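Local structure of lumazine protein (Photobacterium kishitanii, 3A3B) at residues 18-23 with 65-70; 26-31 with 57-62; 43-48 with 80-85; 100-105 with 177-182. The protein serves as an antenna protein that probably shifts the bioluminescence of bacterial luciferase to shorter wavelength, and here carries flavin mononucleotide in its lumazine-binding site. All coordinates share one frame; numbering follows the deposited sequence.

Contact 1 (18-23 with 65-70). With FMN (flavin mononucleotide), chain C.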
# COMPACT_ATOMS: atom_id res chain seq x y z
N ASN A 18 -14.38 -5.84 15.24
CA ASN A 18 -14.74 -5.94 16.68
C ASN A 18 -14.02 -4.92 17.58
O ASN A 18 -12.94 -5.21 18.12
CB ASN A 18 -14.58 -7.38 17.22
CG ASN A 18 -15.78 -7.84 18.12
OD1 ASN A 18 -16.66 -7.01 18.46
ND2 ASN A 18 -15.84 -9.06 18.49
N ASP A 19 -14.64 -3.73 17.68
CA ASP A 19 -14.34 -2.64 18.65
C ASP A 19 -13.08 -1.78 18.37
O ASP A 19 -12.05 -1.93 19.06
CB ASP A 19 -14.36 -3.14 20.12
CG ASP A 19 -14.52 -1.99 21.15
OD1 ASP A 19 -15.57 -1.29 21.14
OD2 ASP A 19 -13.58 -1.80 21.97
N ASP A 20 -13.19 -0.87 17.40
CA ASP A 20 -12.02 -0.14 16.81
C ASP A 20 -10.80 -1.04 16.50
O ASP A 20 -9.64 -0.65 16.70
CB ASP A 20 -11.63 1.11 17.64
CG ASP A 20 -12.08 2.44 16.97
OD1 ASP A 20 -11.34 2.99 16.10
OD2 ASP A 20 -13.19 2.93 17.32
N THR A 21 -11.11 -2.25 16.04
CA THR A 21 -10.15 -3.21 15.53
C THR A 21 -10.85 -3.95 14.39
O THR A 21 -12.08 -4.10 14.39
CB THR A 21 -9.70 -4.22 16.63
OG1 THR A 21 -9.06 -3.53 17.71
CG2 THR A 21 -8.71 -5.20 16.08
N GLN A 22 -10.07 -4.42 13.42
CA GLN A 22 -10.57 -5.27 12.36
C GLN A 22 -9.54 -6.32 12.09
O GLN A 22 -8.36 -6.02 12.05
CB GLN A 22 -10.80 -4.48 11.06
CG GLN A 22 -11.90 -3.41 11.12
CD GLN A 22 -12.06 -2.67 9.81
OE1 GLN A 22 -11.37 -2.97 8.83
NE2 GLN A 22 -12.94 -1.68 9.78
N ARG A 23 -10.00 -7.55 11.89
CA ARG A 23 -9.12 -8.64 11.47
C ARG A 23 -9.33 -8.89 9.98
O ARG A 23 -10.44 -9.22 9.54
CB ARG A 23 -9.41 -9.91 12.27
CG ARG A 23 -8.50 -11.05 11.86
CD ARG A 23 -8.43 -12.18 12.86
NE ARG A 23 -7.66 -11.86 14.05
CZ ARG A 23 -7.23 -12.76 14.92
NH1 ARG A 23 -7.50 -14.05 14.71
NH2 ARG A 23 -6.54 -12.38 15.99
N GLN A 65 -3.82 -0.65 16.10
CA GLN A 65 -2.95 0.52 16.12
C GLN A 65 -2.98 1.37 14.82
O GLN A 65 -2.89 2.59 14.88
CB GLN A 65 -1.52 0.10 16.41
CG GLN A 65 -0.52 1.22 16.37
CD GLN A 65 0.89 0.78 16.74
OE1 GLN A 65 1.18 -0.43 16.88
NE2 GLN A 65 1.77 1.75 16.92
N ALA A 66 -3.12 0.71 13.67
CA ALA A 66 -3.10 1.42 12.36
C ALA A 66 -4.48 1.89 11.89
O ALA A 66 -4.60 2.54 10.84
CB ALA A 66 -2.44 0.50 11.28
N ILE A 67 -5.52 1.54 12.65
CA ILE A 67 -6.94 1.60 12.14
C ILE A 67 -7.44 3.00 11.72
O ILE A 67 -8.32 3.12 10.85
CB ILE A 67 -7.94 0.95 13.14
CG1 ILE A 67 -9.28 0.58 12.50
CG2 ILE A 67 -8.20 1.89 14.30
CD1 ILE A 67 -9.32 -0.71 11.68
N ASN A 68 -6.91 4.05 12.32
CA ASN A 68 -7.40 5.41 12.05
C ASN A 68 -6.53 6.23 11.13
O ASN A 68 -6.89 7.35 10.79
CB ASN A 68 -7.63 6.19 13.37
CG ASN A 68 -8.61 5.51 14.27
OD1 ASN A 68 -8.32 5.28 15.45
ND2 ASN A 68 -9.80 5.14 13.72
N THR A 69 -5.39 5.65 10.72
CA THR A 69 -4.32 6.34 9.98
C THR A 69 -3.87 5.56 8.73
O THR A 69 -2.75 5.79 8.21
CB THR A 69 -3.12 6.47 10.88
OG1 THR A 69 -2.88 5.20 11.53
CG2 THR A 69 -3.40 7.57 11.97
N THR A 70 -4.72 4.64 8.27
CA THR A 70 -4.44 3.81 7.09
C THR A 70 -5.75 3.57 6.41
O THR A 70 -6.78 3.88 6.96
CB THR A 70 -3.70 2.47 7.43
OG1 THR A 70 -4.51 1.67 8.30
CG2 THR A 70 -2.33 2.70 8.06
N1 FMN C . -0.43 -1.86 13.52
C2 FMN C . -1.56 -2.59 13.52
O2 FMN C . -2.64 -2.02 13.47
N3 FMN C . -1.49 -3.96 13.58
C4 FMN C . -0.27 -4.59 13.60
O4 FMN C . -0.27 -5.81 13.38
C4A FMN C . 0.89 -3.84 13.61
N5 FMN C . 2.14 -4.40 13.68
C5A FMN C . 3.26 -3.57 13.66
C6 FMN C . 4.52 -4.14 13.74
C7 FMN C . 5.69 -3.39 13.75
C7M FMN C . 6.98 -4.06 14.18
C8 FMN C . 5.58 -2.01 13.70
C8M FMN C . 6.84 -1.18 13.82
C9 FMN C . 4.31 -1.40 13.63
C9A FMN C . 3.14 -2.19 13.60
N10 FMN C . 1.89 -1.63 13.57
C10 FMN C . 0.79 -2.45 13.56
C1' FMN C . 1.66 -0.14 13.52
C2' FMN C . 1.43 0.38 12.08
O2' FMN C . 2.54 0.10 11.26
C3' FMN C . 1.27 1.90 12.19
O3' FMN C . 0.17 2.11 13.05
C4' FMN C . 1.04 2.65 10.86
O4' FMN C . 2.01 2.36 9.91
C5' FMN C . 1.58 4.06 11.03
O5' FMN C . 0.58 4.85 11.48
P FMN C . 0.67 5.58 12.95
O1P FMN C . -0.45 6.57 12.72
O2P FMN C . 2.01 6.22 13.29
O3P FMN C . 0.32 4.55 14.00

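Contact 2 (26-31 with 57-62). With FMN (flavin mononucleotide), chain C.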
# COMPACT_ATOMS: atom_id res chain seq x y z
N ILE A 26 -6.15 -12.48 4.53
CA ILE A 26 -5.74 -12.14 3.16
C ILE A 26 -5.17 -13.37 2.47
O ILE A 26 -4.23 -13.97 2.99
CB ILE A 26 -4.68 -10.97 3.16
CG1 ILE A 26 -5.28 -9.73 3.83
CG2 ILE A 26 -4.19 -10.67 1.69
CD1 ILE A 26 -4.36 -8.56 3.94
N THR A 27 -5.71 -13.72 1.31
CA THR A 27 -5.19 -14.81 0.48
C THR A 27 -3.84 -14.41 -0.17
O THR A 27 -3.79 -13.41 -0.90
CB THR A 27 -6.17 -15.19 -0.69
OG1 THR A 27 -7.40 -15.65 -0.14
CG2 THR A 27 -5.56 -16.27 -1.62
N PHE A 28 -2.80 -15.18 0.12
CA PHE A 28 -1.44 -14.90 -0.33
C PHE A 28 -1.04 -15.82 -1.48
O PHE A 28 -1.39 -17.01 -1.43
CB PHE A 28 -0.45 -15.24 0.79
CG PHE A 28 -0.13 -14.08 1.72
CD1 PHE A 28 -1.09 -13.17 2.07
CD2 PHE A 28 1.15 -13.95 2.24
CE1 PHE A 28 -0.79 -12.11 2.97
CE2 PHE A 28 1.48 -12.91 3.14
CZ PHE A 28 0.50 -11.99 3.50
N PRO A 29 -0.16 -15.33 -2.38
CA PRO A 29 0.55 -16.23 -3.31
C PRO A 29 1.48 -17.19 -2.58
O PRO A 29 1.95 -16.88 -1.49
CB PRO A 29 1.39 -15.29 -4.20
CG PRO A 29 1.24 -13.92 -3.69
CD PRO A 29 0.24 -13.92 -2.52
N LYS A 30 1.79 -18.33 -3.21
CA LYS A 30 2.50 -19.40 -2.51
C LYS A 30 3.87 -18.97 -2.11
O LYS A 30 4.27 -19.20 -0.96
CB LYS A 30 2.58 -20.68 -3.35
CG LYS A 30 3.14 -21.89 -2.56
CD LYS A 30 3.46 -23.05 -3.47
CE LYS A 30 3.66 -24.30 -2.65
NZ LYS A 30 3.80 -25.47 -3.56
N ASP A 31 4.60 -18.28 -2.98
CA ASP A 31 5.97 -17.93 -2.61
C ASP A 31 6.02 -17.03 -1.37
O ASP A 31 6.78 -17.31 -0.42
CB ASP A 31 6.82 -17.41 -3.78
CG ASP A 31 6.24 -16.22 -4.48
OD1 ASP A 31 5.14 -15.75 -4.12
OD2 ASP A 31 6.93 -15.71 -5.42
N ASP A 57 -3.79 -20.92 2.67
CA ASP A 57 -3.19 -19.75 2.02
C ASP A 57 -3.74 -18.39 2.53
O ASP A 57 -3.44 -17.33 1.95
CB ASP A 57 -3.28 -19.87 0.47
CG ASP A 57 -4.71 -19.97 -0.07
OD1 ASP A 57 -5.71 -19.90 0.69
OD2 ASP A 57 -4.85 -20.12 -1.30
N VAL A 58 -4.51 -18.41 3.61
CA VAL A 58 -5.08 -17.19 4.21
C VAL A 58 -4.29 -16.71 5.41
O VAL A 58 -4.10 -17.45 6.39
CB VAL A 58 -6.60 -17.36 4.55
CG1 VAL A 58 -7.21 -16.02 5.06
CG2 VAL A 58 -7.37 -17.82 3.34
N VAL A 59 -3.79 -15.46 5.32
CA VAL A 59 -2.95 -14.88 6.33
C VAL A 59 -3.74 -13.74 7.02
O VAL A 59 -4.30 -12.84 6.37
CB VAL A 59 -1.60 -14.36 5.74
CG1 VAL A 59 -0.75 -13.76 6.82
CG2 VAL A 59 -0.75 -15.54 5.01
N TYR A 60 -3.77 -13.76 8.34
CA TYR A 60 -4.60 -12.81 9.08
C TYR A 60 -3.75 -11.78 9.81
O TYR A 60 -2.65 -12.08 10.26
CB TYR A 60 -5.46 -13.53 10.13
CG TYR A 60 -6.55 -14.41 9.57
CD1 TYR A 60 -7.85 -13.93 9.42
CD2 TYR A 60 -6.27 -15.73 9.21
CE1 TYR A 60 -8.90 -14.81 8.90
CE2 TYR A 60 -7.28 -16.58 8.70
CZ TYR A 60 -8.57 -16.12 8.56
OH TYR A 60 -9.53 -17.00 8.08
N PHE A 61 -4.28 -10.58 9.93
CA PHE A 61 -3.61 -9.45 10.59
C PHE A 61 -4.69 -8.77 11.39
O PHE A 61 -5.79 -8.76 10.97
CB PHE A 61 -3.13 -8.46 9.52
CG PHE A 61 -2.10 -9.03 8.60
CD1 PHE A 61 -0.72 -8.94 8.94
CD2 PHE A 61 -2.48 -9.64 7.39
CE1 PHE A 61 0.28 -9.47 8.09
CE2 PHE A 61 -1.51 -10.19 6.53
CZ PHE A 61 -0.13 -10.10 6.88
N ASP A 62 -4.37 -8.25 12.56
CA ASP A 62 -5.34 -7.43 13.31
C ASP A 62 -4.99 -5.98 13.07
O ASP A 62 -3.88 -5.58 13.29
CB ASP A 62 -5.26 -7.70 14.82
CG ASP A 62 -5.94 -8.99 15.22
OD1 ASP A 62 -7.05 -9.29 14.73
OD2 ASP A 62 -5.36 -9.70 16.05
N1 FMN C . -0.43 -1.86 13.52
C2 FMN C . -1.56 -2.59 13.52
O2 FMN C . -2.64 -2.02 13.47
N3 FMN C . -1.49 -3.96 13.58
C4 FMN C . -0.27 -4.59 13.60
O4 FMN C . -0.27 -5.81 13.38
C4A FMN C . 0.89 -3.84 13.61
N5 FMN C . 2.14 -4.40 13.68
C5A FMN C . 3.26 -3.57 13.66
C6 FMN C . 4.52 -4.14 13.74
C7 FMN C . 5.69 -3.39 13.75
C7M FMN C . 6.98 -4.06 14.18
C8 FMN C . 5.58 -2.01 13.70
C8M FMN C . 6.84 -1.18 13.82
C9 FMN C . 4.31 -1.40 13.63
C9A FMN C . 3.14 -2.19 13.60
N10 FMN C . 1.89 -1.63 13.57
C10 FMN C . 0.79 -2.45 13.56
C1' FMN C . 1.66 -0.14 13.52
C2' FMN C . 1.43 0.38 12.08
O2' FMN C . 2.54 0.10 11.26
C3' FMN C . 1.27 1.90 12.19
O3' FMN C . 0.17 2.11 13.05
C4' FMN C . 1.04 2.65 10.86
O4' FMN C . 2.01 2.36 9.91
C5' FMN C . 1.58 4.06 11.03
O5' FMN C . 0.58 4.85 11.48
P FMN C . 0.67 5.58 12.95
O1P FMN C . -0.45 6.57 12.72
O2P FMN C . 2.01 6.22 13.29
O3P FMN C . 0.32 4.55 14.00
O HOH W 1 -7.75 -18.28 -0.06

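Contact 3 (43-48 with 80-85). With FMN (flavin mononucleotide), chain C.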
# COMPACT_ATOMS: atom_id res chain seq x y z
N LEU A 43 5.02 -5.87 5.11
CA LEU A 43 4.27 -4.71 4.64
C LEU A 43 3.02 -5.12 3.90
O LEU A 43 3.04 -5.95 2.98
CB LEU A 43 5.14 -3.78 3.75
CG LEU A 43 6.33 -3.07 4.44
CD1 LEU A 43 6.83 -1.93 3.53
CD2 LEU A 43 5.96 -2.45 5.80
N VAL A 44 1.89 -4.52 4.30
CA VAL A 44 0.65 -4.69 3.57
C VAL A 44 0.17 -3.28 3.16
O VAL A 44 -0.12 -2.45 4.01
CB VAL A 44 -0.48 -5.36 4.41
CG1 VAL A 44 -1.74 -5.54 3.54
CG2 VAL A 44 -0.02 -6.77 5.04
N ASN A 45 0.03 -3.06 1.86
CA ASN A 45 -0.14 -1.69 1.34
C ASN A 45 0.84 -0.70 1.98
O ASN A 45 0.48 0.45 2.26
CB ASN A 45 -1.59 -1.21 1.48
CG ASN A 45 -2.53 -1.85 0.45
OD1 ASN A 45 -2.11 -2.30 -0.62
ND2 ASN A 45 -3.80 -1.88 0.78
N GLY A 46 2.10 -1.16 2.18
CA GLY A 46 3.15 -0.32 2.69
C GLY A 46 3.11 -0.16 4.21
O GLY A 46 3.93 0.54 4.76
N CYS A 47 2.17 -0.82 4.89
CA CYS A 47 2.03 -0.66 6.34
C CYS A 47 2.60 -1.89 7.11
O CYS A 47 2.25 -3.04 6.76
CB CYS A 47 0.55 -0.40 6.69
SG CYS A 47 0.17 -0.29 8.48
N SER A 48 3.46 -1.66 8.12
CA SER A 48 3.92 -2.77 8.96
C SER A 48 2.77 -3.31 9.77
O SER A 48 2.12 -2.57 10.56
CB SER A 48 5.02 -2.36 9.94
OG SER A 48 6.20 -2.07 9.24
N LYS A 80 -7.52 -6.09 -3.80
CA LYS A 80 -6.13 -6.51 -3.88
C LYS A 80 -5.28 -5.62 -3.00
O LYS A 80 -5.51 -4.38 -2.92
CB LYS A 80 -5.61 -6.39 -5.31
CG LYS A 80 -5.64 -7.61 -6.18
CD LYS A 80 -4.92 -7.31 -7.52
CE LYS A 80 -5.20 -8.41 -8.58
NZ LYS A 80 -4.30 -8.30 -9.79
N VAL A 81 -4.29 -6.22 -2.33
CA VAL A 81 -3.40 -5.44 -1.47
C VAL A 81 -1.97 -5.84 -1.83
O VAL A 81 -1.70 -6.98 -2.23
CB VAL A 81 -3.64 -5.72 0.05
CG1 VAL A 81 -5.10 -5.45 0.44
CG2 VAL A 81 -3.29 -7.15 0.39
N ASN A 82 -1.06 -4.90 -1.68
CA ASN A 82 0.33 -5.15 -2.03
C ASN A 82 1.03 -5.82 -0.87
O ASN A 82 0.79 -5.48 0.28
CB ASN A 82 1.01 -3.83 -2.30
CG ASN A 82 0.50 -3.18 -3.54
OD1 ASN A 82 0.04 -3.88 -4.45
ND2 ASN A 82 0.57 -1.83 -3.61
N LEU A 83 1.90 -6.77 -1.18
CA LEU A 83 2.63 -7.46 -0.12
C LEU A 83 4.12 -7.36 -0.31
O LEU A 83 4.60 -7.46 -1.44
CB LEU A 83 2.22 -8.92 -0.10
CG LEU A 83 0.71 -9.24 -0.02
CD1 LEU A 83 0.51 -10.78 -0.32
CD2 LEU A 83 0.17 -8.93 1.40
N GLU A 84 4.84 -7.18 0.80
CA GLU A 84 6.27 -7.25 0.78
C GLU A 84 6.80 -7.80 2.13
O GLU A 84 6.50 -7.26 3.20
CB GLU A 84 6.91 -5.89 0.50
CG GLU A 84 8.44 -6.01 0.42
CD GLU A 84 9.22 -4.73 0.24
OE1 GLU A 84 8.66 -3.60 0.23
OE2 GLU A 84 10.45 -4.87 0.12
N VAL A 85 7.59 -8.87 2.03
CA VAL A 85 8.27 -9.49 3.18
C VAL A 85 9.65 -8.81 3.32
O VAL A 85 10.26 -8.42 2.32
CB VAL A 85 8.35 -11.04 2.99
CG1 VAL A 85 9.06 -11.76 4.15
CG2 VAL A 85 6.94 -11.58 2.90
N1 FMN C . -0.43 -1.86 13.52
C2 FMN C . -1.56 -2.59 13.52
O2 FMN C . -2.64 -2.02 13.47
N3 FMN C . -1.49 -3.96 13.58
C4 FMN C . -0.27 -4.59 13.60
O4 FMN C . -0.27 -5.81 13.38
C4A FMN C . 0.89 -3.84 13.61
N5 FMN C . 2.14 -4.40 13.68
C5A FMN C . 3.26 -3.57 13.66
C6 FMN C . 4.52 -4.14 13.74
C7 FMN C . 5.69 -3.39 13.75
C7M FMN C . 6.98 -4.06 14.18
C8 FMN C . 5.58 -2.01 13.70
C8M FMN C . 6.84 -1.18 13.82
C9 FMN C . 4.31 -1.40 13.63
C9A FMN C . 3.14 -2.19 13.60
N10 FMN C . 1.89 -1.63 13.57
C10 FMN C . 0.79 -2.45 13.56
C1' FMN C . 1.66 -0.14 13.52
C2' FMN C . 1.43 0.38 12.08
O2' FMN C . 2.54 0.10 11.26
C3' FMN C . 1.27 1.90 12.19
O3' FMN C . 0.17 2.11 13.05
C4' FMN C . 1.04 2.65 10.86
O4' FMN C . 2.01 2.36 9.91
C5' FMN C . 1.58 4.06 11.03
O5' FMN C . 0.58 4.85 11.48
P FMN C . 0.67 5.58 12.95
O1P FMN C . -0.45 6.57 12.72
O2P FMN C . 2.01 6.22 13.29
O3P FMN C . 0.32 4.55 14.00
O HOH W 2 3.37 -3.50 0.74

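Contact 4 (100-105 with 177-182). With FMN (flavin mononucleotide), chain C.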
# COMPACT_ATOMS: atom_id res chain seq x y z
N GLY A 100 7.53 1.32 6.72
CA GLY A 100 6.26 0.71 7.05
C GLY A 100 5.43 1.52 8.03
O GLY A 100 4.35 1.09 8.45
N ASN A 101 5.95 2.70 8.37
CA ASN A 101 5.21 3.70 9.17
C ASN A 101 4.48 4.63 8.20
O ASN A 101 5.10 5.49 7.61
CB ASN A 101 6.16 4.48 10.11
CG ASN A 101 5.40 5.37 11.09
OD1 ASN A 101 4.55 4.90 11.82
ND2 ASN A 101 5.68 6.67 11.06
N ILE A 102 3.18 4.41 8.01
CA ILE A 102 2.38 5.21 7.10
C ILE A 102 2.22 6.60 7.71
O ILE A 102 1.80 6.71 8.85
CB ILE A 102 0.98 4.61 6.84
CG1 ILE A 102 1.06 3.25 6.08
CG2 ILE A 102 0.07 5.59 6.08
CD1 ILE A 102 1.96 3.21 4.90
N LYS A 103 2.49 7.63 6.90
CA LYS A 103 2.50 9.02 7.35
C LYS A 103 1.20 9.74 7.07
O LYS A 103 0.89 10.74 7.75
CB LYS A 103 3.63 9.74 6.67
CG LYS A 103 4.97 9.10 6.92
CD LYS A 103 5.42 9.06 8.39
CE LYS A 103 6.91 8.71 8.44
NZ LYS A 103 7.36 8.07 9.74
N GLY A 104 0.44 9.28 6.08
CA GLY A 104 -0.93 9.75 5.87
C GLY A 104 -1.74 8.92 4.90
O GLY A 104 -1.25 7.98 4.30
N VAL A 105 -2.99 9.27 4.74
CA VAL A 105 -3.87 8.64 3.78
C VAL A 105 -4.12 9.74 2.75
O VAL A 105 -4.53 10.85 3.13
CB VAL A 105 -5.16 8.16 4.47
CG1 VAL A 105 -6.25 7.78 3.49
CG2 VAL A 105 -4.87 7.00 5.41
N ASP A 177 -8.50 5.83 -1.81
CA ASP A 177 -7.57 6.30 -0.80
C ASP A 177 -6.37 5.35 -0.83
O ASP A 177 -6.51 4.19 -1.18
CB ASP A 177 -8.23 6.30 0.56
CG ASP A 177 -9.20 7.48 0.76
OD1 ASP A 177 -9.17 8.47 -0.02
OD2 ASP A 177 -9.96 7.41 1.73
N VAL A 178 -5.20 5.87 -0.48
CA VAL A 178 -3.94 5.14 -0.50
C VAL A 178 -3.16 5.49 0.76
O VAL A 178 -3.31 6.58 1.31
CB VAL A 178 -3.07 5.47 -1.76
CG1 VAL A 178 -3.80 5.09 -3.04
CG2 VAL A 178 -2.64 6.95 -1.86
N ASN A 179 -2.33 4.56 1.23
CA ASN A 179 -1.39 4.85 2.29
C ASN A 179 -0.15 5.51 1.71
O ASN A 179 0.46 4.97 0.78
CB ASN A 179 -0.98 3.53 2.95
CG ASN A 179 -2.13 2.83 3.56
OD1 ASN A 179 -3.06 3.49 4.06
ND2 ASN A 179 -2.13 1.47 3.52
N VAL A 180 0.27 6.63 2.27
CA VAL A 180 1.51 7.28 1.81
C VAL A 180 2.60 7.23 2.89
O VAL A 180 2.32 7.41 4.08
CB VAL A 180 1.28 8.72 1.23
CG1 VAL A 180 0.19 9.46 1.93
CG2 VAL A 180 2.59 9.53 1.18
N GLU A 181 3.83 6.94 2.47
CA GLU A 181 4.97 7.08 3.35
C GLU A 181 5.94 8.04 2.70
O GLU A 181 6.49 7.73 1.63
CB GLU A 181 5.68 5.75 3.66
CG GLU A 181 6.88 5.91 4.67
CD GLU A 181 7.60 4.58 5.03
OE1 GLU A 181 7.07 3.46 4.78
OE2 GLU A 181 8.69 4.67 5.60
N THR A 182 6.12 9.19 3.35
CA THR A 182 7.11 10.20 2.95
C THR A 182 8.47 9.75 3.48
O THR A 182 8.55 9.13 4.54
CB THR A 182 6.69 11.69 3.36
OG1 THR A 182 6.16 11.76 4.70
CG2 THR A 182 5.61 12.19 2.45
N1 FMN C . -0.43 -1.86 13.52
C2 FMN C . -1.56 -2.59 13.52
O2 FMN C . -2.64 -2.02 13.47
N3 FMN C . -1.49 -3.96 13.58
C4 FMN C . -0.27 -4.59 13.60
O4 FMN C . -0.27 -5.81 13.38
C4A FMN C . 0.89 -3.84 13.61
N5 FMN C . 2.14 -4.40 13.68
C5A FMN C . 3.26 -3.57 13.66
C6 FMN C . 4.52 -4.14 13.74
C7 FMN C . 5.69 -3.39 13.75
C7M FMN C . 6.98 -4.06 14.18
C8 FMN C . 5.58 -2.01 13.70
C8M FMN C . 6.84 -1.18 13.82
C9 FMN C . 4.31 -1.40 13.63
C9A FMN C . 3.14 -2.19 13.60
N10 FMN C . 1.89 -1.63 13.57
C10 FMN C . 0.79 -2.45 13.56
C1' FMN C . 1.66 -0.14 13.52
C2' FMN C . 1.43 0.38 12.08
O2' FMN C . 2.54 0.10 11.26
C3' FMN C . 1.27 1.90 12.19
O3' FMN C . 0.17 2.11 13.05
C4' FMN C . 1.04 2.65 10.86
O4' FMN C . 2.01 2.36 9.91
C5' FMN C . 1.58 4.06 11.03
O5' FMN C . 0.58 4.85 11.48
P FMN C . 0.67 5.58 12.95
O1P FMN C . -0.45 6.57 12.72
O2P FMN C . 2.01 6.22 13.29
O3P FMN C . 0.32 4.55 14.00

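Contact 1 (18-23 with 65-70)
The flavin-binding loop after strand 58-63 meets the turn before strand 22-27 here, in the N-terminal lumazine-binding barrel. Ile-67 carries the contact and reaches the other segment with two branches. Its CD1 lies 3.8 Å from CG of Gln-22, the two side chains standing square to each other; CG1 is anti to the backbone N (chi1 -161°), which sends that branch toward the extended glutamine chain and leaves CG2 on the side of Asp-20, 3.8 Å from OD1. The same OD1 has ND2 of Asn-68 at 3.6 Å, with carboxylate and amide planes 62° apart. No hydrogen bond joins the segments, and the buried surface is small, 179 Å², so the contact rests on Ile-67 and a long polar approach of Asp-20 to Asn-68.

The loop also binds the ligand: N of Ala-66 donates to O2 of FMN (2.8 Å, 153° at the hydrogen). This residue starts a type I turn, 66-69, whose closing bond runs from N of Thr-69 to O of Ala-66. OG1 of Thr-70 donates to O of Ala-66 as well, at 2.7 Å and from the opposite face of the carbonyl plane. Around the contact, Gln-22 packs on Ile-15 and Lys-17 of strand 8-17 and pairs with Ile-63 through the backbone, whereas Ala-66 and Thr-70 rest on Cys-47 of strand 47-55.

Contact 2 (26-31 with 57-62)
Ile-26 and Val-59 exchange two backbone hydrogen bonds, N of Ile-26 to O of Val-59 at 2.6 Å and N of Val-59 to O of Ile-26 at 2.8 Å. A third runs from N of Phe-28 to O of Asp-57 (2.9 Å, 169° at the hydrogen). Beside it, one water links OG1 of Thr-27 with OD1 of Asp-57, to which it donates at 2.7 Å. This pattern defines an antiparallel pairing of strands 22-27 and 58-63, neighbours in the six-stranded N-terminal barrel: Ile-26 and Val-59 are a hydrogen-bonded pair, Thr-27 and Val-58 a non-hydrogen-bonded one. Farther along, O of Asp-62 receives N3 of FMN at 2.9 Å, nearly straight.

Packing centres on the Phe-28 ring. With CG1 of Val-59 anti to its backbone N (chi1 180°), CG2 is left to sit over the ring face, 3.6 Å from the centroid and 9° off the normal, a CH-pi contact. CZ of Phe-28 also meets the edge of the Phe-61 ring, 3.9 Å from its CZ, while CD1 of Ile-26 touches CD2 of Phe-61 (4.1 Å). Beyond lie Met-42 of strand 41-44, against both phenyl rings, and Leu-33 of helix 30-35, against Phe-28 and Val-59.

Contact 3 (43-48 with 80-85)
Asn-45 and Asn-82 are joined twice, once through backbone and once through a side chain. N of Asn-45 donates to O of Asn-82 (3.0 Å), and N of Asn-82 returns a nearly straight bond to OD1 of Asn-45 (3.0 Å, 172° at the hydrogen), coming from above the amide plane, 42° out of it. With CG anti to the carbonyl carbon (chi1 -75°), the Asn-45 amide bends back to the opposing strand and takes the place of a main-chain acceptor where regular pairing ends. Before that point Leu-43 and Glu-84 form a hydrogen-bonded antiparallel pair, N of Leu-43 reaching O of Glu-84 at 2.8 Å.

The next shell is apolar: CG1 of Val-44 meets CG2 of Val-81 at 3.9 Å, crossing it obliquely, and CG2 of Val-44 meets CD2 of Leu-83 at 4.2 Å. What positions Asn-45 is the type I' turn from Val-44 to Cys-47, closed by two backbone bonds between those residues. The turn leads into Ser-48, whose O accepts O2' of FMN at 2.8 Å, linking this hairpin to the ribityl chain.

Outward, Asn-168 N and Asn-141 O hold the Asn-82 amide, and N of Lys-3 and of Gly-4 hold the Glu-84 carboxylate. Val-44 and Val-81 both pack on Ile-26 of strand 22-27, Val-81 also touches Ile-12 of strand 8-17, and Leu-83 lies against Ile-32 of helix 30-35.

Contact 4 (100-105 with 177-182)
Two successive residues, Lys-103 and Gly-104, lie opposite the single residue Val-180, a classic beta bulge, as the two donors on one carbonyl indicate. N of Lys-103 reaches O of Val-180 at 2.8 Å, nearly in line with the carbonyl bond, while N of Gly-104 makes only a weak bond to it (3.3 Å). N of Val-180 answers with a nearly straight bond to O of Gly-104 (2.9 Å, 174° at the hydrogen), and regular antiparallel pairing of strands 104-113 and 177-182 continues to Val-105 and Asn-179.

A carboxylate acceptor holds the loop ahead of the bulge. OE1 of Glu-181 takes N of Gly-100 at 2.9 Å on its syn side, 30° out of the carboxylate plane; the extended chain, CG anti to the backbone N (chi1 -177°), carries it there. Its OE2 accepts N of Thr-99.

Van der Waals packing uses the CB atoms of two polar residues. CD1 of Ile-102 lies 3.5 Å from CB of Asn-179, the side chains roughly perpendicular. CG1 of Val-105 rests 3.8 Å from CB of Asp-177. The Asn-179 amide is occupied elsewhere, by N of Thr-71 and O of Asn-45.

For the ligand, N of Ile-102 donates to O4' of FMN (3.0 Å). The chemistry thus implies that the C-terminal barrel, through a carboxylate-held and bulged loop, presents a backbone N-H to the ribityl chain of a ligand bound in the N-terminal barrel.

From the N terminus, 18-23 and 26-31 lead into and out of strand 22-27. Contact 2 closes first, when strand 58-63 returns beside it; contact 1 closes shortly after, at 65-70, and so encloses contact 2, the two meeting through the Arg-23 to Asp-62 salt bridge. Contact 3 opens within both loops and closes beyond them at 80-85, crossing each, and joins strand 41-44 to the last strand of the same barrel. Contact 4 follows in series and brings the first and last strands of the C-terminal barrel together. It touches contact 3 and contact 1, though not contact 2, about 10 Å away at the nearest atoms. All four touch FMN.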